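Local coordinates for pirin-like protein YhaK (Escherichia coli, PDB 2VEC) that is a monomeric bicupin of the pirin family, belongs to a redox-sensitive enterobacterial subclass, and lacks quercetin 2,3-dioxygenase activity, at residues Y52-L66 / D244-V256. Residues are numbered along the deposited sequence; the frame is centred on the assembly and turned at random.
Sequences YFDPKLLGYASLRVL and DSPLRALLIDLPV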
loop_
_atom_site.group_PDB
_atom_site.type_symbol
_atom_site.label_atom_id
_atom_site.label_comp_id
_atom_site.label_asym_id
_atom_site.label_seq_id
_atom_site.Cartn_x
_atom_site.Cartn_y
_atom_site.Cartn_z
ATOM N N TYR A 52 -14.908 -6.156 -6.621
ATOM C CA TYR A 52 -15.334 -6.203 -8.041
ATOM C C TYR A 52 -15.576 -7.628 -8.586
ATOM O O TYR A 52 -14.958 -8.575 -8.138
ATOM C CB TYR A 52 -14.330 -5.453 -8.915
ATOM C CG TYR A 52 -14.368 -3.962 -8.692
ATOM C CD1 TYR A 52 -15.442 -3.189 -9.205
ATOM C CD2 TYR A 52 -13.379 -3.333 -7.962
ATOM C CE1 TYR A 52 -15.496 -1.824 -9.008
ATOM C CE2 TYR A 52 -13.428 -1.937 -7.747
ATOM C CZ TYR A 52 -14.472 -1.203 -8.273
ATOM O OH TYR A 52 -14.467 0.152 -8.056
ATOM N N PHE A 53 -16.482 -7.747 -9.545
ATOM C CA PHE A 53 -16.779 -9.009 -10.208
ATOM C C PHE A 53 -16.742 -8.724 -11.703
ATOM O O PHE A 53 -17.013 -7.595 -12.137
ATOM C CB PHE A 53 -18.196 -9.496 -9.868
ATOM C CG PHE A 53 -18.397 -9.906 -8.432
ATOM C CD1 PHE A 53 -18.206 -11.224 -8.041
ATOM C CD2 PHE A 53 -18.835 -8.966 -7.474
ATOM C CE1 PHE A 53 -18.382 -11.615 -6.703
ATOM C CE2 PHE A 53 -19.058 -9.354 -6.153
ATOM C CZ PHE A 53 -18.833 -10.680 -5.759
ATOM N N ASP A 54 -16.447 -9.767 -12.496
ATOM C CA ASP A 54 -16.439 -9.667 -13.969
ATOM C C ASP A 54 -16.676 -11.122 -14.410
ATOM O O ASP A 54 -15.964 -12.017 -13.957
ATOM C CB ASP A 54 -15.048 -9.215 -14.412
ATOM C CG ASP A 54 -14.882 -9.077 -15.928
ATOM O OD1 ASP A 54 -15.459 -9.811 -16.757
ATOM O OD2 ASP A 54 -14.066 -8.219 -16.295
ATOM N N PRO A 55 -17.669 -11.357 -15.266
ATOM C CA PRO A 55 -17.935 -12.745 -15.650
ATOM C C PRO A 55 -16.748 -13.387 -16.386
ATOM O O PRO A 55 -16.703 -14.606 -16.510
ATOM C CB PRO A 55 -19.158 -12.626 -16.574
ATOM C CG PRO A 55 -19.200 -11.218 -17.016
ATOM C CD PRO A 55 -18.606 -10.406 -15.903
ATOM N N LYS A 56 -15.799 -12.579 -16.867
ATOM C CA LYS A 56 -14.683 -13.147 -17.626
ATOM C C LYS A 56 -13.425 -13.288 -16.766
ATOM O O LYS A 56 -12.416 -13.800 -17.215
ATOM C CB LYS A 56 -14.407 -12.326 -18.886
ATOM C CG LYS A 56 -15.538 -12.482 -19.920
ATOM C CD LYS A 56 -15.417 -11.576 -21.115
ATOM C CE LYS A 56 -16.719 -11.681 -21.923
ATOM N NZ LYS A 56 -16.573 -11.767 -23.420
ATOM N N LEU A 57 -13.526 -12.862 -15.512
ATOM C CA LEU A 57 -12.399 -12.874 -14.609
ATOM C C LEU A 57 -12.925 -13.276 -13.241
ATOM O O LEU A 57 -13.388 -12.435 -12.443
ATOM C CB LEU A 57 -11.755 -11.472 -14.534
ATOM C CG LEU A 57 -11.029 -10.886 -15.757
ATOM C CD1 LEU A 57 -10.565 -9.428 -15.433
ATOM C CD2 LEU A 57 -9.828 -11.784 -16.175
ATOM N N LEU A 58 -12.877 -14.572 -12.993
ATOM C CA LEU A 58 -13.587 -15.179 -11.878
ATOM C C LEU A 58 -12.738 -15.405 -10.632
ATOM O O LEU A 58 -11.679 -16.042 -10.674
ATOM C CB LEU A 58 -14.186 -16.529 -12.325
ATOM C CG LEU A 58 -15.194 -16.229 -13.439
ATOM C CD1 LEU A 58 -15.369 -17.342 -14.353
ATOM C CD2 LEU A 58 -16.547 -15.705 -12.895
ATOM N N GLY A 59 -13.244 -14.892 -9.521
ATOM C CA GLY A 59 -12.706 -15.193 -8.196
ATOM C C GLY A 59 -11.516 -14.354 -7.762
ATOM O O GLY A 59 -10.855 -14.649 -6.761
ATOM N N TYR A 60 -11.215 -13.319 -8.510
ATOM C CA TYR A 60 -10.066 -12.493 -8.203
ATOM C C TYR A 60 -10.329 -11.463 -7.095
ATOM O O TYR A 60 -11.482 -11.042 -6.882
ATOM C CB TYR A 60 -9.625 -11.772 -9.484
ATOM C CG TYR A 60 -9.044 -12.740 -10.498
ATOM C CD1 TYR A 60 -7.678 -13.061 -10.498
ATOM C CD2 TYR A 60 -9.861 -13.344 -11.443
ATOM C CE1 TYR A 60 -7.153 -13.973 -11.452
ATOM C CE2 TYR A 60 -9.350 -14.235 -12.375
ATOM C CZ TYR A 60 -8.000 -14.545 -12.370
ATOM O OH TYR A 60 -7.506 -15.439 -13.283
ATOM N N ALA A 61 -9.234 -11.009 -6.483
ATOM C CA ALA A 61 -9.246 -10.068 -5.341
ATOM C C ALA A 61 -9.384 -8.610 -5.717
ATOM O O ALA A 61 -8.952 -8.174 -6.838
ATOM C CB ALA A 61 -7.938 -10.228 -4.516
ATOM N N SER A 62 -9.931 -7.843 -4.767
ATOM C CA SER A 62 -9.991 -6.380 -4.823
ATOM C C SER A 62 -9.195 -5.746 -3.676
ATOM O O SER A 62 -8.953 -6.399 -2.646
ATOM C CB SER A 62 -11.448 -5.884 -4.779
ATOM O OG SER A 62 -12.142 -6.265 -5.985
ATOM N N LEU A 63 -8.755 -4.515 -3.892
ATOM C CA LEU A 63 -8.277 -3.613 -2.828
ATOM C C LEU A 63 -9.464 -3.221 -1.950
ATOM O O LEU A 63 -10.392 -2.581 -2.454
ATOM C CB LEU A 63 -7.672 -2.377 -3.461
ATOM C CG LEU A 63 -7.203 -1.301 -2.484
ATOM C CD1 LEU A 63 -6.013 -1.814 -1.639
ATOM C CD2 LEU A 63 -6.860 0.004 -3.214
ATOM N N ARG A 64 -9.474 -3.651 -0.687
ATOM C CA ARG A 64 -10.647 -3.417 0.199
ATOM C C ARG A 64 -10.513 -2.231 1.161
ATOM O O ARG A 64 -11.489 -1.586 1.529
ATOM C CB ARG A 64 -10.990 -4.698 0.964
ATOM C CG ARG A 64 -11.263 -5.909 0.033
ATOM C CD ARG A 64 -12.388 -5.587 -1.027
ATOM N NE ARG A 64 -13.642 -5.112 -0.427
ATOM C CZ ARG A 64 -14.564 -5.909 0.110
ATOM N NH1 ARG A 64 -14.367 -7.238 0.130
ATOM N NH2 ARG A 64 -15.693 -5.397 0.583
ATOM N N VAL A 65 -9.290 -1.932 1.572
ATOM C CA VAL A 65 -9.084 -0.794 2.464
ATOM C C VAL A 65 -7.734 -0.221 2.077
ATOM O O VAL A 65 -6.826 -0.984 1.740
ATOM C CB VAL A 65 -8.993 -1.273 3.919
ATOM C CG1 VAL A 65 -8.345 -0.153 4.847
ATOM C CG2 VAL A 65 -10.389 -1.696 4.414
ATOM N N LEU A 66 -7.609 1.106 2.099
ATOM C CA LEU A 66 -6.285 1.729 2.138
ATOM C C LEU A 66 -6.346 2.784 3.225
ATOM O O LEU A 66 -7.235 3.678 3.245
ATOM C CB LEU A 66 -5.864 2.326 0.777
ATOM C CG LEU A 66 -4.426 2.931 0.864
ATOM C CD1 LEU A 66 -3.659 2.741 -0.384
ATOM C CD2 LEU A 66 -4.450 4.414 1.315
ATOM N N ASP A 244 4.375 16.269 -9.748
ATOM C CA ASP A 244 4.147 17.696 -9.750
ATOM C C ASP A 244 4.699 18.377 -8.528
ATOM O O ASP A 244 4.611 19.603 -8.413
ATOM C CB ASP A 244 2.664 17.974 -9.860
ATOM C CG ASP A 244 2.120 17.546 -11.175
ATOM O OD1 ASP A 244 2.705 17.945 -12.198
ATOM O OD2 ASP A 244 1.150 16.772 -11.179
ATOM N N SER A 245 5.273 17.574 -7.630
ATOM C CA SER A 245 6.100 18.034 -6.515
ATOM C C SER A 245 6.924 16.817 -6.100
ATOM O O SER A 245 6.727 15.738 -6.670
ATOM C CB SER A 245 5.233 18.492 -5.345
ATOM O OG SER A 245 4.419 17.431 -4.841
ATOM N N PRO A 246 7.824 16.952 -5.103
ATOM C CA PRO A 246 8.470 15.717 -4.612
ATOM C C PRO A 246 7.408 14.704 -4.198
ATOM O O PRO A 246 6.440 15.085 -3.550
ATOM C CB PRO A 246 9.285 16.200 -3.411
ATOM C CG PRO A 246 9.581 17.668 -3.723
ATOM C CD PRO A 246 8.322 18.165 -4.412
ATOM N N LEU A 247 7.555 13.440 -4.595
ATOM C CA LEU A 247 6.430 12.517 -4.560
ATOM C C LEU A 247 6.808 11.172 -3.931
ATOM O O LEU A 247 7.898 10.661 -4.180
ATOM C CB LEU A 247 5.978 12.266 -5.998
ATOM C CG LEU A 247 4.885 11.229 -6.233
ATOM C CD1 LEU A 247 3.550 11.803 -5.774
ATOM C CD2 LEU A 247 4.872 10.798 -7.701
ATOM N N ARG A 248 5.913 10.610 -3.114
ATOM C CA ARG A 248 5.945 9.179 -2.843
ATOM C C ARG A 248 4.537 8.709 -3.165
ATOM O O ARG A 248 3.554 9.361 -2.748
ATOM C CB ARG A 248 6.295 8.863 -1.406
ATOM C CG ARG A 248 7.794 8.973 -1.106
ATOM C CD ARG A 248 8.064 8.492 0.306
ATOM N NE ARG A 248 7.741 7.082 0.536
ATOM C CZ ARG A 248 7.995 6.484 1.697
ATOM N NH1 ARG A 248 8.582 7.208 2.673
ATOM N NH2 ARG A 248 7.682 5.210 1.876
ATOM N N ALA A 249 4.431 7.606 -3.908
ATOM C CA ALA A 249 3.135 7.116 -4.321
ATOM C C ALA A 249 3.131 5.598 -4.427
ATOM O O ALA A 249 4.201 4.958 -4.445
ATOM C CB ALA A 249 2.769 7.726 -5.698
ATOM N N LEU A 250 1.945 5.040 -4.598
ATOM C CA LEU A 250 1.816 3.621 -4.901
ATOM C C LEU A 250 1.038 3.503 -6.196
ATOM O O LEU A 250 0.153 4.337 -6.473
ATOM C CB LEU A 250 0.963 2.925 -3.829
ATOM C CG LEU A 250 1.513 2.870 -2.404
ATOM C CD1 LEU A 250 0.518 2.164 -1.452
ATOM C CD2 LEU A 250 2.903 2.209 -2.322
ATOM N N LEU A 251 1.357 2.473 -6.981
ATOM C CA LEU A 251 0.498 2.107 -8.091
ATOM C C LEU A 251 0.213 0.638 -7.861
ATOM O O LEU A 251 1.156 -0.185 -7.704
ATOM C CB LEU A 251 1.169 2.295 -9.456
ATOM C CG LEU A 251 0.241 2.010 -10.673
ATOM C CD1 LEU A 251 0.640 2.843 -11.896
ATOM C CD2 LEU A 251 0.330 0.504 -11.038
ATOM N N ILE A 252 -1.080 0.319 -7.796
ATOM C CA ILE A 252 -1.498 -1.076 -7.567
ATOM C C ILE A 252 -2.150 -1.606 -8.819
ATOM O O ILE A 252 -3.104 -1.006 -9.320
ATOM C CB ILE A 252 -2.497 -1.203 -6.406
ATOM C CG1 ILE A 252 -2.165 -0.189 -5.301
ATOM C CG2 ILE A 252 -2.560 -2.687 -5.943
ATOM C CD1 ILE A 252 -3.068 -0.251 -3.988
ATOM N N ASP A 253 -1.647 -2.734 -9.322
ATOM C CA ASP A 253 -2.128 -3.324 -10.567
ATOM C C ASP A 253 -3.048 -4.462 -10.130
ATOM O O ASP A 253 -2.604 -5.416 -9.471
ATOM C CB ASP A 253 -0.850 -3.817 -11.291
ATOM C CG ASP A 253 -1.097 -4.685 -12.492
ATOM O OD1 ASP A 253 -2.218 -5.202 -12.729
ATOM O OD2 ASP A 253 -0.080 -4.912 -13.234
ATOM N N LEU A 254 -4.348 -4.326 -10.428
ATOM C CA LEU A 254 -5.390 -5.145 -9.852
ATOM C C LEU A 254 -6.056 -6.020 -10.910
ATOM O O LEU A 254 -6.204 -5.601 -12.074
ATOM C CB LEU A 254 -6.470 -4.215 -9.198
ATOM C CG LEU A 254 -5.909 -3.478 -7.952
ATOM C CD1 LEU A 254 -6.671 -2.132 -7.805
ATOM C CD2 LEU A 254 -6.007 -4.330 -6.690
ATOM N N PRO A 255 -6.413 -7.259 -10.539
ATOM C CA PRO A 255 -6.796 -8.320 -11.488
ATOM C C PRO A 255 -8.228 -8.280 -12.031
ATOM O O PRO A 255 -8.561 -9.017 -12.995
ATOM C CB PRO A 255 -6.580 -9.607 -10.669
ATOM C CG PRO A 255 -6.822 -9.178 -9.252
ATOM C CD PRO A 255 -6.334 -7.751 -9.140
ATOM N N VAL A 256 -9.088 -7.440 -11.437
ATOM C CA VAL A 256 -10.523 -7.442 -11.850
ATOM C C VAL A 256 -11.151 -6.087 -11.574
ATOM O O VAL A 256 -10.741 -5.408 -10.626
ATOM C CB VAL A 256 -11.338 -8.550 -11.128
ATOM C CG1 VAL A 256 -11.291 -8.364 -9.603
ATOM C CG2 VAL A 256 -12.818 -8.658 -11.702
ATOM O OXT VAL A 256 -12.085 -5.652 -12.279
HETATM O O HOH W 1 -13.149 -6.092 -14.665
HETATM O O HOH W 2 -9.633 -5.669 -8.178
#
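The interface between the two cupin domains of this bicupin joins the C-terminal tail, V256 and P255, to the 52-62 loop of the pirin domain, and strand 247-254 to the start of strand 63-71. V256 sits in the bend of the loop with its two methyls split. CG2, anti to the backbone N, lies 3.6 Å from CB of D54 and also meets CB of L57; CG1, set between the backbone N and the carbonyl carbon (chi1 59°), lies 3.8 Å from CB of Y60 and also touches the backbone O of A61. The ring of P255 lies obliquely against Y60, with P255 CB 3.6 Å from Y60 CD1. Further along, the axes of 63-66 and 247-254 run nearly antiparallel (162°) and come no closer than 10.6 Å, so there it is side chains that reach across between the two sheets: L63 CD2 meets I252 CD1 at 3.9 Å, the two chains crossing at about a right angle, and L66 touches L250. No direct hydrogen bond links the segments; water does that work at the terminal carboxylate, whose OXT also forms a salt bridge with R203. One water donates to V256 OXT (2.6 Å) and to D54 OD2. A second donates to V256 O at 2.7 Å and to the backbone O of A61 at 2.9 Å.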